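Local coordinates for ancylostoma secreted protein 1 (Necator americanus, PDB 3NT8) that is a secreted two-CAP-domain protein of the human hookworm, probably associated with the transition of infective larvae to parasitism, at residues 27-32 / 78-83; 72-77 / 158-163. All coordinates share one frame; numbering follows the deposited sequence.

Contact 1: residues 27-32 / 78-83; sequences CSNSGI and MEQQLQ
Asn29 ND2 sends its two N-H bonds to two side chains of helix 76-85, reaching Gln83 OE1 at 2.8 Å and Glu79 OE2 at 2.9 Å. The acceptors sit one helical turn apart, so a single amide spans the i and i+4 positions while its other end closes an Asx turn: Asn29 OD1 takes the backbone N of Gly31 at 3.0 Å, from above the carbonyl plane. Asn29 holds CG anti to its own backbone N (chi1 172°), which carries the amide across to the helix. Both acceptors lie close to the amide plane of Asn29, although the flat groups are turned well away from one another. Gln83 OE1 offers an in-plane lone pair, whereas the carboxylate of Glu79 is met on its anti side. That carboxylate also forms a salt bridge through OE2 with Arg37, which is likely to favour its charged form. Apolar atoms border it too, with Ile32 CG1 3.3 Å from Glu79 OE2. A water joins the two segments a second time, donating to Asn29 OD1 at 2.8 Å and accepting from Gln80 NE2 at 3.0 Å.

Contact 2: residues 72-77 / 158-163; sequences LSWDCA and TKLGCA
Trp74 and Leu160 project from the same face of a short parallel pairing, and their side chains lie at a slant to each other, with Leu160 CD2 4.0 Å from Trp74 CZ3. With CG anti to the backbone N (chi1 -164°), the indole reaches along strand 159-167, and its six-membered ring arrives at Cys162, where Trp74 CH2 lies 3.4 Å from Cys162 N. Cys162 SG lies obliquely to that ring, 5.3 Å from its centroid, and is itself held in a disulfide with Cys175. Over one indole face, displaced toward the rim, stands Leu160 O. The same oxygen accepts Asp75 N at 2.9 Å. Two more backbone bonds, Ser73 N to Thr158 O and Leu160 N to Ser73 O, complete the pairing.

The other face carries Ser73 and Lys159. The lysine chain, bent at chi3 and chi4, passes obliquely by Asp75, so that the methylene CD rather than the amine touches the carboxylate, 3.2 Å from OD1; NZ remains 4.9 Å from that oxygen. Asp75 OD2 instead caps the following helix by accepting Met78 N. A short edge strand that pairs in parallel and then passes through an N-cap aspartate into helix 76-85 thus joins sheet to helix in this alpha-beta-alpha sandwich of the CAP domain.

Overall arrangement
Both contacts use helix 76-85: contact 2 joins its N-terminal lead-in to the sheet, while contact 1 ties its next turns to the loop before helix 34-52. Their centres lie 10 Å apart, and their segments alternate along the chain. A disulfide and a probable hydrogen bond connect them. The disulfide between Cys27 SG and Cys76 SG, at 2.1 Å, fastens the loop to the helix start, and Glu79 OE1 probably accepts a hydrogen bond from Trp74 NE1 at 2.7 Å. Packing fills in beside these, with Ile32 CD1 3.1 Å and Glu79 CG 3.2 Å from Cys162 O. Together they illustrate how loop, helix and edge strand are joined in the first CAP domain.

Contact 1: residues 27-32 / 78-83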
loop_
_atom_site.group_PDB
_atom_site.type_symbol
_atom_site.label_atom_id
_atom_site.label_comp_id
_atom_site.label_asym_id
_atom_site.label_seq_id
_atom_site.Cartn_x
_atom_site.Cartn_y
_atom_site.Cartn_z
ATOM N N CYS A 27 -22.834 6.265 -16.791
ATOM C CA CYS A 27 -22.457 7.545 -16.180
ATOM C C CYS A 27 -23.285 8.691 -16.734
ATOM O O CYS A 27 -23.592 8.744 -17.924
ATOM C CB CYS A 27 -20.954 7.843 -16.296
ATOM S SG CYS A 27 -19.802 6.462 -15.795
ATOM N N SER A 28 -23.636 9.612 -15.855
ATOM C CA SER A 28 -24.455 10.745 -16.249
ATOM C C SER A 28 -23.613 11.845 -16.877
ATOM O O SER A 28 -24.122 12.679 -17.579
ATOM C CB SER A 28 -25.293 11.295 -15.083
ATOM O OG SER A 28 -24.547 11.595 -13.883
ATOM N N ASN A 29 -22.305 11.813 -16.675
ATOM C CA ASN A 29 -21.510 12.973 -17.081
ATOM C C ASN A 29 -21.576 13.121 -18.604
ATOM O O ASN A 29 -21.316 12.150 -19.328
ATOM C CB ASN A 29 -20.077 12.891 -16.515
ATOM C CG ASN A 29 -19.167 13.963 -17.052
ATOM O OD1 ASN A 29 -19.517 15.131 -17.109
ATOM N ND2 ASN A 29 -17.957 13.557 -17.458
ATOM N N SER A 30 -22.002 14.305 -19.078
ATOM C CA SER A 30 -21.965 14.641 -20.516
ATOM C C SER A 30 -20.588 15.271 -20.989
ATOM O O SER A 30 -20.449 15.643 -22.143
ATOM C CB SER A 30 -23.158 15.562 -20.877
ATOM O OG SER A 30 -23.023 16.829 -20.238
ATOM N N GLY A 31 -19.631 15.431 -20.067
ATOM C CA GLY A 31 -18.299 16.028 -20.329
ATOM C C GLY A 31 -17.490 15.140 -21.285
ATOM O O GLY A 31 -16.729 15.626 -22.160
ATOM N N ILE A 32 -17.662 13.827 -21.156
ATOM C CA ILE A 32 -16.986 12.927 -22.109
ATOM C C ILE A 32 -18.016 11.939 -22.638
ATOM O O ILE A 32 -19.117 11.866 -22.055
ATOM C CB ILE A 32 -15.754 12.266 -21.499
ATOM C CG1 ILE A 32 -16.107 11.489 -20.207
ATOM C CG2 ILE A 32 -14.703 13.377 -21.163
ATOM C CD1 ILE A 32 -14.901 10.536 -19.708
ATOM N N MET A 78 -15.995 8.506 -9.457
ATOM C CA MET A 78 -14.605 8.979 -9.611
ATOM C C MET A 78 -14.492 9.903 -10.801
ATOM O O MET A 78 -13.940 10.986 -10.653
ATOM C CB MET A 78 -13.584 7.836 -9.700
ATOM C CG MET A 78 -13.214 7.344 -8.318
ATOM S SD MET A 78 -12.438 5.772 -8.444
ATOM C CE MET A 78 -10.928 6.293 -9.243
ATOM N N GLU A 79 -15.057 9.493 -11.936
ATOM C CA GLU A 79 -15.120 10.322 -13.143
ATOM C C GLU A 79 -15.764 11.677 -12.896
ATOM O O GLU A 79 -15.243 12.724 -13.343
ATOM C CB GLU A 79 -15.871 9.612 -14.267
ATOM C CG GLU A 79 -15.963 10.466 -15.594
ATOM C CD GLU A 79 -17.000 9.957 -16.508
ATOM O OE1 GLU A 79 -17.381 8.776 -16.421
ATOM O OE2 GLU A 79 -17.509 10.732 -17.332
ATOM N N GLN A 80 -16.874 11.686 -12.165
ATOM C CA GLN A 80 -17.668 12.932 -12.020
ATOM C C GLN A 80 -16.923 13.905 -11.161
ATOM O O GLN A 80 -16.914 15.106 -11.425
ATOM C CB GLN A 80 -19.048 12.635 -11.396
ATOM C CG GLN A 80 -19.932 13.928 -11.180
ATOM C CD GLN A 80 -20.419 14.533 -12.502
ATOM O OE1 GLN A 80 -21.073 13.869 -13.303
ATOM N NE2 GLN A 80 -20.070 15.805 -12.731
ATOM N N GLN A 81 -16.333 13.399 -10.086
ATOM C CA GLN A 81 -15.586 14.264 -9.204
ATOM C C GLN A 81 -14.396 14.920 -9.904
ATOM O O GLN A 81 -14.171 16.095 -9.739
ATOM C CB GLN A 81 -15.151 13.505 -7.934
ATOM C CG GLN A 81 -14.686 14.443 -6.861
ATOM C CD GLN A 81 -14.574 13.800 -5.482
ATOM O OE1 GLN A 81 -14.811 12.584 -5.306
ATOM N NE2 GLN A 81 -14.222 14.625 -4.491
ATOM N N LEU A 82 -13.662 14.147 -10.691
ATOM C CA LEU A 82 -12.534 14.662 -11.406
ATOM C C LEU A 82 -12.992 15.691 -12.474
ATOM O O LEU A 82 -12.330 16.730 -12.691
ATOM C CB LEU A 82 -11.756 13.516 -12.043
ATOM C CG LEU A 82 -10.658 13.882 -13.022
ATOM C CD1 LEU A 82 -9.632 14.646 -12.261
ATOM C CD2 LEU A 82 -10.036 12.656 -13.615
ATOM N N GLN A 83 -14.121 15.392 -13.109
ATOM C CA GLN A 83 -14.650 16.303 -14.119
ATOM C C GLN A 83 -14.970 17.685 -13.514
ATOM O O GLN A 83 -14.686 18.710 -14.136
ATOM C CB GLN A 83 -15.860 15.696 -14.817
ATOM C CG GLN A 83 -16.459 16.627 -15.874
ATOM C CD GLN A 83 -15.761 16.468 -17.200
ATOM O OE1 GLN A 83 -15.960 15.480 -17.844
ATOM N NE2 GLN A 83 -14.946 17.432 -17.596
HETATM O O HOH W 1 -20.513 17.108 -15.378
#

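Contact 2: residues 72-77 / 158-163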
loop_
_atom_site.group_PDB
_atom_site.type_symbol
_atom_site.label_atom_id
_atom_site.label_comp_id
_atom_site.label_asym_id
_atom_site.label_seq_id
_atom_site.Cartn_x
_atom_site.Cartn_y
_atom_site.Cartn_z
ATOM N N LEU A 72 -8.813 -2.936 -14.333
ATOM C CA LEU A 72 -9.576 -1.775 -13.868
ATOM C C LEU A 72 -11.015 -1.825 -14.315
ATOM O O LEU A 72 -11.310 -2.260 -15.431
ATOM C CB LEU A 72 -8.889 -0.457 -14.382
ATOM C CG LEU A 72 -7.389 -0.291 -14.021
ATOM C CD1 LEU A 72 -6.717 1.063 -14.459
ATOM C CD2 LEU A 72 -7.248 -0.427 -12.515
ATOM N N SER A 73 -11.917 -1.384 -13.450
ATOM C CA SER A 73 -13.301 -1.094 -13.822
ATOM C C SER A 73 -13.514 0.387 -13.775
ATOM O O SER A 73 -12.905 1.101 -12.951
ATOM C CB SER A 73 -14.238 -1.726 -12.815
ATOM O OG SER A 73 -13.978 -3.106 -12.815
ATOM N N TRP A 74 -14.359 0.883 -14.662
ATOM C CA TRP A 74 -14.741 2.315 -14.601
ATOM C C TRP A 74 -15.555 2.746 -13.367
ATOM O O TRP A 74 -16.435 2.025 -12.909
ATOM C CB TRP A 74 -15.488 2.689 -15.894
ATOM C CG TRP A 74 -15.593 4.148 -16.124
ATOM C CD1 TRP A 74 -16.646 4.970 -15.764
ATOM C CD2 TRP A 74 -14.638 4.977 -16.781
ATOM N NE1 TRP A 74 -16.382 6.244 -16.149
ATOM C CE2 TRP A 74 -15.171 6.278 -16.800
ATOM C CE3 TRP A 74 -13.371 4.735 -17.374
ATOM C CZ2 TRP A 74 -14.489 7.359 -17.357
ATOM C CZ3 TRP A 74 -12.676 5.810 -17.930
ATOM C CH2 TRP A 74 -13.252 7.107 -17.930
ATOM N N ASP A 75 -15.313 3.944 -12.837
ATOM C CA ASP A 75 -16.129 4.366 -11.717
ATOM C C ASP A 75 -16.787 5.721 -11.986
ATOM O O ASP A 75 -16.084 6.707 -12.208
ATOM C CB ASP A 75 -15.304 4.332 -10.421
ATOM C CG ASP A 75 -16.134 4.660 -9.189
ATOM O OD1 ASP A 75 -16.508 3.735 -8.459
ATOM O OD2 ASP A 75 -16.408 5.851 -8.946
ATOM N N CYS A 76 -18.124 5.796 -11.977
ATOM C CA CYS A 76 -18.785 7.035 -12.432
ATOM C C CYS A 76 -18.552 8.204 -11.482
ATOM O O CYS A 76 -18.413 9.351 -11.925
ATOM C CB CYS A 76 -20.258 6.864 -12.730
ATOM S SG CYS A 76 -20.593 5.667 -14.058
ATOM N N ALA A 77 -18.505 7.882 -10.192
ATOM C CA ALA A 77 -18.371 8.807 -9.120
ATOM C C ALA A 77 -16.983 9.367 -9.170
ATOM O O ALA A 77 -16.778 10.578 -8.946
ATOM C CB ALA A 77 -18.617 8.090 -7.787
ATOM N N THR A 158 -7.904 -1.139 -8.681
ATOM C CA THR A 158 -9.048 -1.788 -9.286
ATOM C C THR A 158 -10.014 -0.781 -9.963
ATOM O O THR A 158 -10.846 -1.178 -10.792
ATOM C CB THR A 158 -9.852 -2.527 -8.194
ATOM O OG1 THR A 158 -10.206 -1.590 -7.165
ATOM C CG2 THR A 158 -9.009 -3.691 -7.585
ATOM N N LYS A 159 -9.944 0.504 -9.586
ATOM C CA LYS A 159 -10.923 1.479 -10.124
ATOM C C LYS A 159 -10.280 2.659 -10.856
ATOM O O LYS A 159 -9.222 3.168 -10.445
ATOM C CB LYS A 159 -11.853 2.000 -9.039
ATOM C CG LYS A 159 -12.979 1.049 -8.623
ATOM C CD LYS A 159 -14.149 1.726 -7.853
ATOM C CE LYS A 159 -13.908 1.962 -6.376
ATOM N NZ LYS A 159 -13.947 0.714 -5.537
ATOM N N LEU A 160 -10.938 3.100 -11.930
ATOM C CA LEU A 160 -10.402 4.120 -12.823
ATOM C C LEU A 160 -11.453 5.214 -13.065
ATOM O O LEU A 160 -12.630 4.890 -13.241
ATOM C CB LEU A 160 -10.038 3.494 -14.180
ATOM C CG LEU A 160 -9.524 4.486 -15.228
ATOM C CD1 LEU A 160 -8.247 5.111 -14.778
ATOM C CD2 LEU A 160 -9.378 3.894 -16.651
ATOM N N GLY A 161 -11.029 6.486 -13.094
ATOM C CA GLY A 161 -11.925 7.584 -13.487
ATOM C C GLY A 161 -11.185 8.638 -14.286
ATOM O O GLY A 161 -10.213 9.227 -13.791
ATOM N N CYS A 162 -11.616 8.869 -15.526
ATOM C CA CYS A 162 -10.927 9.874 -16.349
ATOM C C CYS A 162 -11.940 10.872 -16.971
ATOM O O CYS A 162 -13.123 10.515 -17.148
ATOM C CB CYS A 162 -10.063 9.242 -17.459
ATOM S SG CYS A 162 -8.963 7.863 -17.097
ATOM N N ALA A 163 -11.435 12.069 -17.325
ATOM C CA ALA A 163 -12.187 13.134 -17.938
ATOM C C ALA A 163 -11.231 14.136 -18.627
ATOM O O ALA A 163 -10.086 14.232 -18.215
ATOM C CB ALA A 163 -13.080 13.841 -16.844
HETATM O O HOH W 2 -12.613 -3.520 -10.330
#